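Local structure of chitosanase (Gynuella sunshinyii YC6258, 6X2Q) at residues Ala131-Ala143 with Leu214-His226. The protein probably hydrolyses chitosan as a family 46 glycoside hydrolase of the lysozyme clan, and binds a glucosamine oligosaccharide. Residues are numbered along the deposited sequence; the frame is centred on the assembly and turned at random.
Sequences AQMPLTLLALYDA and LMKLLKQGNTDLH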
ATOM      1  N   ALA A 131       0.377  14.237 -13.193  1.00 37.26           N
ATOM      2  CA  ALA A 131      -0.897  14.112 -12.490  1.00 35.44           C
ATOM      3  C   ALA A 131      -1.032  15.206 -11.435  1.00 43.42           C
ATOM      4  O   ALA A 131      -0.107  15.455 -10.659  1.00 37.93           O
ATOM      5  CB  ALA A 131      -1.011  12.735 -11.835  1.00 34.96           C
ATOM      6  N   GLN A 132      -2.198  15.845 -11.380  1.00 38.95           N
ATOM      7  CA  GLN A 132      -2.379  16.942 -10.453  1.00 41.69           C
ATOM      8  C   GLN A 132      -3.618  16.840  -9.581  1.00 40.80           C
ATOM      9  O   GLN A 132      -3.752  17.634  -8.639  1.00 36.52           O
ATOM     10  CB  GLN A 132      -2.394  18.270 -11.221  1.00 46.50           C
ATOM     11  CG  GLN A 132      -1.022  18.571 -11.815  1.00 49.13           C
ATOM     12  CD  GLN A 132      -0.875  19.990 -12.265  1.00 52.55           C
ATOM     13  OE1 GLN A 132      -1.272  20.334 -13.370  1.00 60.57           O
ATOM     14  NE2 GLN A 132      -0.296  20.829 -11.414  1.00 58.84           N
ATOM     15  N   MET A 133      -4.517  15.921  -9.847  1.00 31.31           N
ATOM     16  CA  MET A 133      -5.669  15.818  -8.969  1.00 29.87           C
ATOM     17  C   MET A 133      -5.299  14.999  -7.738  1.00 33.42           C
ATOM     18  O   MET A 133      -4.693  13.929  -7.869  1.00 31.40           O
ATOM     19  CB  MET A 133      -6.853  15.183  -9.699  1.00 34.94           C
ATOM     20  CG  MET A 133      -7.136  15.797 -11.072  1.00 35.86           C
ATOM     21  SD  MET A 133      -8.694  15.206 -11.785  1.00 37.46           S
ATOM     22  CE  MET A 133      -8.307  13.449 -12.004  1.00 32.11           C
ATOM     23  N   PRO A 134      -5.624  15.470  -6.537  1.00 31.98           N
ATOM     24  CA  PRO A 134      -5.334  14.674  -5.331  1.00 31.86           C
ATOM     25  C   PRO A 134      -5.838  13.233  -5.393  1.00 35.80           C
ATOM     26  O   PRO A 134      -5.170  12.322  -4.868  1.00 29.39           O
ATOM     27  CB  PRO A 134      -6.031  15.480  -4.234  1.00 34.35           C
ATOM     28  CG  PRO A 134      -5.961  16.916  -4.739  1.00 31.17           C
ATOM     29  CD  PRO A 134      -6.133  16.824  -6.227  1.00 32.38           C
ATOM     30  N   LEU A 135      -6.995  13.003  -6.033  1.00 29.97           N
ATOM     31  CA  LEU A 135      -7.541  11.649  -6.140  1.00 28.53           C
ATOM     32  C   LEU A 135      -6.596  10.736  -6.915  1.00 30.79           C
ATOM     33  O   LEU A 135      -6.393   9.574  -6.537  1.00 26.50           O
ATOM     34  CB  LEU A 135      -8.916  11.687  -6.821  1.00 31.31           C
ATOM     35  CG  LEU A 135      -9.566  10.327  -7.082  1.00 29.00           C
ATOM     36  CD1 LEU A 135      -9.870   9.665  -5.759  1.00 29.64           C
ATOM     37  CD2 LEU A 135     -10.836  10.451  -7.902  1.00 28.47           C
ATOM     38  N   THR A 136      -6.013  11.242  -8.011  1.00 30.82           N
ATOM     39  CA  THR A 136      -5.013  10.467  -8.746  1.00 32.80           C
ATOM     40  C   THR A 136      -3.812  10.114  -7.861  1.00 29.26           C
ATOM     41  O   THR A 136      -3.282   8.998  -7.939  1.00 29.77           O
ATOM     42  CB  THR A 136      -4.567  11.247  -9.985  1.00 25.07           C
ATOM     43  OG1 THR A 136      -5.726  11.682 -10.677  1.00 34.18           O
ATOM     44  CG2 THR A 136      -3.751  10.381 -10.948  1.00 24.02           C
ATOM     45  N   LEU A 137      -3.371  11.050  -7.011  1.00 27.65           N
ATOM     46  CA  LEU A 137      -2.256  10.764  -6.110  1.00 27.66           C
ATOM     47  C   LEU A 137      -2.629   9.673  -5.116  1.00 28.27           C
ATOM     48  O   LEU A 137      -1.826   8.773  -4.832  1.00 29.27           O
ATOM     49  CB  LEU A 137      -1.829  12.040  -5.370  1.00 36.68           C
ATOM     50  CG  LEU A 137      -0.856  13.008  -6.065  1.00 37.82           C
ATOM     51  CD1 LEU A 137      -1.186  13.209  -7.535  1.00 31.77           C
ATOM     52  CD2 LEU A 137      -0.801  14.370  -5.345  1.00 39.32           C
ATOM     53  N   LEU A 138      -3.844   9.744  -4.578  1.00 26.98           N
ATOM     54  CA  LEU A 138      -4.304   8.723  -3.658  1.00 27.77           C
ATOM     55  C   LEU A 138      -4.339   7.364  -4.351  1.00 31.50           C
ATOM     56  O   LEU A 138      -3.829   6.371  -3.817  1.00 25.77           O
ATOM     57  CB  LEU A 138      -5.680   9.123  -3.126  1.00 24.89           C
ATOM     58  CG  LEU A 138      -6.399   8.057  -2.303  1.00 29.85           C
ATOM     59  CD1 LEU A 138      -5.618   7.751  -1.029  1.00 23.37           C
ATOM     60  CD2 LEU A 138      -7.801   8.523  -1.975  1.00 30.20           C
ATOM     61  N   ALA A 139      -4.868   7.324  -5.576  1.00 26.43           N
ATOM     62  CA  ALA A 139      -4.960   6.068  -6.312  1.00 28.80           C
ATOM     63  C   ALA A 139      -3.583   5.492  -6.591  1.00 31.61           C
ATOM     64  O   ALA A 139      -3.384   4.276  -6.499  1.00 32.93           O
ATOM     65  CB  ALA A 139      -5.717   6.281  -7.621  1.00 25.37           C
ATOM     66  N   LEU A 140      -2.615   6.345  -6.940  1.00 29.13           N
ATOM     67  CA  LEU A 140      -1.267   5.821  -7.148  1.00 30.99           C
ATOM     68  C   LEU A 140      -0.649   5.345  -5.846  1.00 25.53           C
ATOM     69  O   LEU A 140       0.118   4.374  -5.837  1.00 26.88           O
ATOM     70  CB  LEU A 140      -0.373   6.880  -7.787  1.00 28.55           C
ATOM     71  CG  LEU A 140      -0.803   7.303  -9.187  1.00 30.00           C
ATOM     72  CD1 LEU A 140      -0.045   8.574  -9.607  1.00 30.24           C
ATOM     73  CD2 LEU A 140      -0.597   6.188 -10.184  1.00 29.73           C
ATOM     74  N   TYR A 141      -0.970   6.012  -4.742  1.00 27.54           N
ATOM     75  CA  TYR A 141      -0.346   5.668  -3.470  1.00 29.59           C
ATOM     76  C   TYR A 141      -0.914   4.360  -2.928  1.00 31.52           C
ATOM     77  O   TYR A 141      -0.167   3.489  -2.456  1.00 27.18           O
ATOM     78  CB  TYR A 141      -0.558   6.810  -2.493  1.00 25.90           C
ATOM     79  CG  TYR A 141      -0.038   6.594  -1.096  1.00 31.27           C
ATOM     80  CD1 TYR A 141       1.193   5.996  -0.859  1.00 27.58           C
ATOM     81  CD2 TYR A 141      -0.780   7.030  -0.007  1.00 34.01           C
ATOM     82  CE1 TYR A 141       1.657   5.831   0.439  1.00 32.84           C
ATOM     83  CE2 TYR A 141      -0.338   6.875   1.272  1.00 33.25           C
ATOM     84  CZ  TYR A 141       0.878   6.275   1.499  1.00 35.62           C
ATOM     85  OH  TYR A 141       1.290   6.131   2.801  1.00 35.54           O
ATOM     86  N   ASP A 142      -2.237   4.208  -3.007  1.00 29.20           N
ATOM     87  CA  ASP A 142      -2.865   2.956  -2.620  1.00 28.58           C
ATOM     88  C   ASP A 142      -2.376   1.811  -3.489  1.00 30.09           C
ATOM     89  O   ASP A 142      -2.103   0.720  -2.983  1.00 30.75           O
ATOM     90  CB  ASP A 142      -4.383   3.086  -2.713  1.00 29.31           C
ATOM     91  CG  ASP A 142      -5.099   1.849  -2.205  1.00 35.44           C
ATOM     92  OD1 ASP A 142      -4.950   1.563  -0.997  1.00 33.48           O
ATOM     93  OD2 ASP A 142      -5.801   1.163  -2.999  1.00 33.36           O
ATOM     94  N   ALA A 143      -2.248   2.039  -4.803  1.00 29.70           N
ATOM     95  CA  ALA A 143      -1.772   0.975  -5.683  1.00 30.83           C
ATOM     96  C   ALA A 143      -0.318   0.612  -5.389  1.00 28.61           C
ATOM     97  O   ALA A 143       0.055  -0.570  -5.429  1.00 27.90           O
ATOM     98  CB  ALA A 143      -1.950   1.375  -7.156  1.00 27.67           C
ATOM     99  N   LEU A 214     -12.410   4.199  -4.981  1.00 29.91           N
ATOM    100  CA  LEU A 214     -11.746   5.264  -5.724  1.00 26.59           C
ATOM    101  C   LEU A 214     -12.537   5.648  -6.972  1.00 32.10           C
ATOM    102  O   LEU A 214     -12.596   6.828  -7.340  1.00 31.49           O
ATOM    103  CB  LEU A 214     -10.331   4.829  -6.092  1.00 30.13           C
ATOM    104  CG  LEU A 214      -9.381   4.483  -4.939  1.00 29.86           C
ATOM    105  CD1 LEU A 214      -8.147   3.736  -5.453  1.00 29.15           C
ATOM    106  CD2 LEU A 214      -8.982   5.738  -4.197  1.00 30.92           C
ATOM    107  N   MET A 215     -13.123   4.661  -7.660  1.00 29.12           N
ATOM    108  CA  MET A 215     -13.962   4.958  -8.816  1.00 34.97           C
ATOM    109  C   MET A 215     -15.194   5.765  -8.414  1.00 32.27           C
ATOM    110  O   MET A 215     -15.621   6.667  -9.145  1.00 33.63           O
ATOM    111  CB  MET A 215     -14.374   3.656  -9.516  1.00 36.56           C
ATOM    112  CG  MET A 215     -15.194   3.869 -10.771  1.00 36.97           C
ATOM    113  SD  MET A 215     -14.205   4.562 -12.115  1.00 46.83           S
ATOM    114  CE  MET A 215     -13.264   3.128 -12.645  1.00 40.42           C
ATOM    115  N   LYS A 216     -15.788   5.443  -7.263  1.00 30.04           N
ATOM    116  CA  LYS A 216     -16.951   6.180  -6.784  1.00 32.58           C
ATOM    117  C   LYS A 216     -16.597   7.655  -6.553  1.00 41.22           C
ATOM    118  O   LYS A 216     -17.303   8.559  -7.027  1.00 33.92           O
ATOM    119  CB  LYS A 216     -17.484   5.507  -5.513  1.00 29.16           C
ATOM    120  CG  LYS A 216     -18.722   6.152  -4.883  1.00 41.77           C
ATOM    121  CD  LYS A 216     -18.922   5.718  -3.409  1.00 47.87           C
ATOM    122  CE  LYS A 216     -18.068   6.558  -2.417  1.00 48.97           C
ATOM    123  NZ  LYS A 216     -18.457   6.349  -0.972  1.00 43.39           N
ATOM    124  N   LEU A 217     -15.472   7.914  -5.864  1.00 33.56           N
ATOM    125  CA  LEU A 217     -15.010   9.289  -5.683  1.00 36.20           C
ATOM    126  C   LEU A 217     -14.784   9.971  -7.025  1.00 36.61           C
ATOM    127  O   LEU A 217     -15.110  11.151  -7.194  1.00 34.37           O
ATOM    128  CB  LEU A 217     -13.722   9.329  -4.846  1.00 28.88           C
ATOM    129  CG  LEU A 217     -13.804   8.745  -3.432  1.00 37.97           C
ATOM    130  CD1 LEU A 217     -12.489   8.886  -2.694  1.00 35.77           C
ATOM    131  CD2 LEU A 217     -14.930   9.403  -2.645  1.00 40.78           C
ATOM    132  N   LEU A 218     -14.221   9.246  -7.994  1.00 32.19           N
ATOM    133  CA  LEU A 218     -14.001   9.852  -9.300  1.00 36.12           C
ATOM    134  C   LEU A 218     -15.327  10.182  -9.978  1.00 38.70           C
ATOM    135  O   LEU A 218     -15.489  11.276 -10.527  1.00 42.36           O
ATOM    136  CB  LEU A 218     -13.147   8.936 -10.175  1.00 32.69           C
ATOM    137  CG  LEU A 218     -12.945   9.402 -11.622  1.00 37.80           C
ATOM    138  CD1 LEU A 218     -12.306  10.801 -11.666  1.00 38.71           C
ATOM    139  CD2 LEU A 218     -12.087   8.401 -12.385  1.00 32.53           C
ATOM    140  N   LYS A 219     -16.304   9.267  -9.914  1.00 35.83           N
ATOM    141  CA  LYS A 219     -17.582   9.522 -10.583  1.00 38.27           C
ATOM    142  C   LYS A 219     -18.386  10.628  -9.906  1.00 37.26           C
ATOM    143  O   LYS A 219     -19.202  11.286 -10.561  1.00 37.50           O
ATOM    144  CB  LYS A 219     -18.421   8.245 -10.650  1.00 36.79           C
ATOM    145  CG  LYS A 219     -18.286   7.516 -11.976  1.00 41.53           C
ATOM    146  CD  LYS A 219     -18.181   6.028 -11.772  1.00 43.88           C
ATOM    147  CE  LYS A 219     -19.521   5.437 -11.393  1.00 47.63           C
ATOM    148  NZ  LYS A 219     -19.518   3.955 -11.649  1.00 54.53           N
ATOM    149  N   GLN A 220     -18.210  10.827  -8.607  1.00 38.16           N
ATOM    150  CA  GLN A 220     -18.886  11.908  -7.910  1.00 39.89           C
ATOM    151  C   GLN A 220     -18.143  13.235  -8.012  1.00 40.73           C
ATOM    152  O   GLN A 220     -18.548  14.212  -7.374  1.00 43.24           O
ATOM    153  CB  GLN A 220     -19.089  11.539  -6.446  1.00 38.99           C
ATOM    154  CG  GLN A 220     -19.996  10.352  -6.263  1.00 42.02           C
ATOM    155  CD  GLN A 220     -20.051   9.909  -4.830  1.00 44.87           C
ATOM    156  OE1 GLN A 220     -19.101  10.117  -4.071  1.00 52.76           O
ATOM    157  NE2 GLN A 220     -21.155   9.289  -4.443  1.00 47.54           N
ATOM    158  N   GLY A 221     -17.071  13.290  -8.795  1.00 38.23           N
ATOM    159  CA  GLY A 221     -16.348  14.530  -8.963  1.00 42.31           C
ATOM    160  C   GLY A 221     -15.496  14.955  -7.787  1.00 42.67           C
ATOM    161  O   GLY A 221     -15.021  16.095  -7.771  1.00 37.19           O
ATOM    162  N   ASN A 222     -15.274  14.082  -6.802  1.00 37.31           N
ATOM    163  CA  ASN A 222     -14.394  14.429  -5.688  1.00 36.55           C
ATOM    164  C   ASN A 222     -12.948  14.056  -6.022  1.00 36.30           C
ATOM    165  O   ASN A 222     -12.328  13.196  -5.402  1.00 37.57           O
ATOM    166  CB  ASN A 222     -14.874  13.775  -4.402  1.00 35.81           C
ATOM    167  CG  ASN A 222     -14.207  14.372  -3.169  1.00 42.57           C
ATOM    168  OD1 ASN A 222     -13.189  15.058  -3.285  1.00 44.58           O
ATOM    169  ND2 ASN A 222     -14.761  14.102  -1.986  1.00 38.09           N
ATOM    170  N   THR A 223     -12.416  14.737  -7.040  1.00 31.44           N
ATOM    171  CA  THR A 223     -11.043  14.549  -7.483  1.00 34.75           C
ATOM    172  C   THR A 223     -10.035  15.332  -6.645  1.00 37.26           C
ATOM    173  O   THR A 223      -8.824  15.153  -6.826  1.00 29.74           O
ATOM    174  CB  THR A 223     -10.907  14.979  -8.938  1.00 34.06           C
ATOM    175  OG1 THR A 223     -11.196  16.380  -9.022  1.00 36.17           O
ATOM    176  CG2 THR A 223     -11.876  14.187  -9.837  1.00 35.05           C
ATOM    177  N   ASP A 224     -10.509  16.211  -5.767  1.00 35.74           N
ATOM    178  CA  ASP A 224      -9.667  17.069  -4.959  1.00 38.34           C
ATOM    179  C   ASP A 224      -9.651  16.636  -3.503  1.00 39.14           C
ATOM    180  O   ASP A 224      -8.942  17.250  -2.691  1.00 40.40           O
ATOM    181  CB  ASP A 224     -10.125  18.536  -5.091  1.00 35.28           C
ATOM    182  CG  ASP A 224     -11.533  18.767  -4.546  1.00 41.43           C
ATOM    183  OD1 ASP A 224     -12.401  17.870  -4.678  1.00 38.16           O
ATOM    184  OD2 ASP A 224     -11.777  19.862  -3.986  1.00 42.43           O
ATOM    185  N   LEU A 225     -10.392  15.575  -3.162  1.00 42.40           N
ATOM    186  CA  LEU A 225     -10.357  14.975  -1.825  1.00 41.19           C
ATOM    187  C   LEU A 225     -10.721  16.007  -0.762  1.00 42.28           C
ATOM    188  O   LEU A 225      -9.989  16.223   0.202  1.00 41.60           O
ATOM    189  CB  LEU A 225      -8.991  14.343  -1.528  1.00 39.03           C
ATOM    190  CG  LEU A 225      -8.576  13.157  -2.399  1.00 36.58           C
ATOM    191  CD1 LEU A 225      -7.207  12.655  -1.983  1.00 36.99           C
ATOM    192  CD2 LEU A 225      -9.617  12.044  -2.335  1.00 33.68           C
ATOM    193  N   HIS A 226     -11.855  16.659  -0.962  1.00 41.73           N
ATOM    194  CA  HIS A 226     -12.410  17.614  -0.023  1.00 46.00           C
ATOM    195  C   HIS A 226     -13.377  16.920   0.930  1.00 46.59           C
ATOM    196  O   HIS A 226     -14.066  15.972   0.544  1.00 49.14           O
ATOM    197  CB  HIS A 226     -13.137  18.727  -0.768  1.00 39.89           C
ATOM    198  CG  HIS A 226     -14.332  18.259  -1.529  1.00 42.67           C
ATOM    199  ND1 HIS A 226     -14.303  18.029  -2.888  1.00 40.94           N
ATOM    200  CD2 HIS A 226     -15.589  17.969  -1.122  1.00 43.49           C
ATOM    201  CE1 HIS A 226     -15.495  17.625  -3.286  1.00 42.26           C
ATOM    202  NE2 HIS A 226     -16.293  17.580  -2.234  1.00 45.09           N
TER
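Leu135 turns its CG anti to the backbone N (chi1 176°), which carries both methyls across to helix 214-219. There CD2 of Leu135 lies 3.5 Å from CA of Leu218, while its CD1 reaches CB of Leu217. In return, Leu214, with CG anti to its carbonyl carbon, enters as a knob among Leu135, Leu138, Ala139 and Asp142; its CD2 meets CD2 of Leu138 at 3.8 Å and its CD1 rests on Ala139. CD2 of Leu225 also touches CD2 of Leu138, so leucines from the helix and from the turn beyond it converge on this one branch.

That turn follows a Schellman motif, with Gly221 at C-prime, and brings carbonyl O of Thr223 to the start of helix 134-143. Leu135 N donates to this oxygen over 2.9 Å in a nearly straight bond (163°), from above the carbonyl plane; an amide of the first helical turn thereby gains an acceptor from the other segment. Flanking it, SD of the N-cap residue Met133 packs 3.6 Å from CB of Thr223, and the ring of Pro134 lies against Asp224 and Leu225. Within the turn, Asn222 OD1 accepts His226 N on an in-plane lone pair at 3.1 Å, bracing the backbone that presents Leu225.

The short helical axes run nearly antiparallel (171°), 10.8 Å apart at their closest approach. Helices 177-193 and 104-129 also pack on helix 134-147, as does helix 5-20, while the side chain of Asp142, which lies about 8 Å from a bound glucosamine, forms salt bridges with Arg210 of helix 209-219 and Arg188 of helix 177-193.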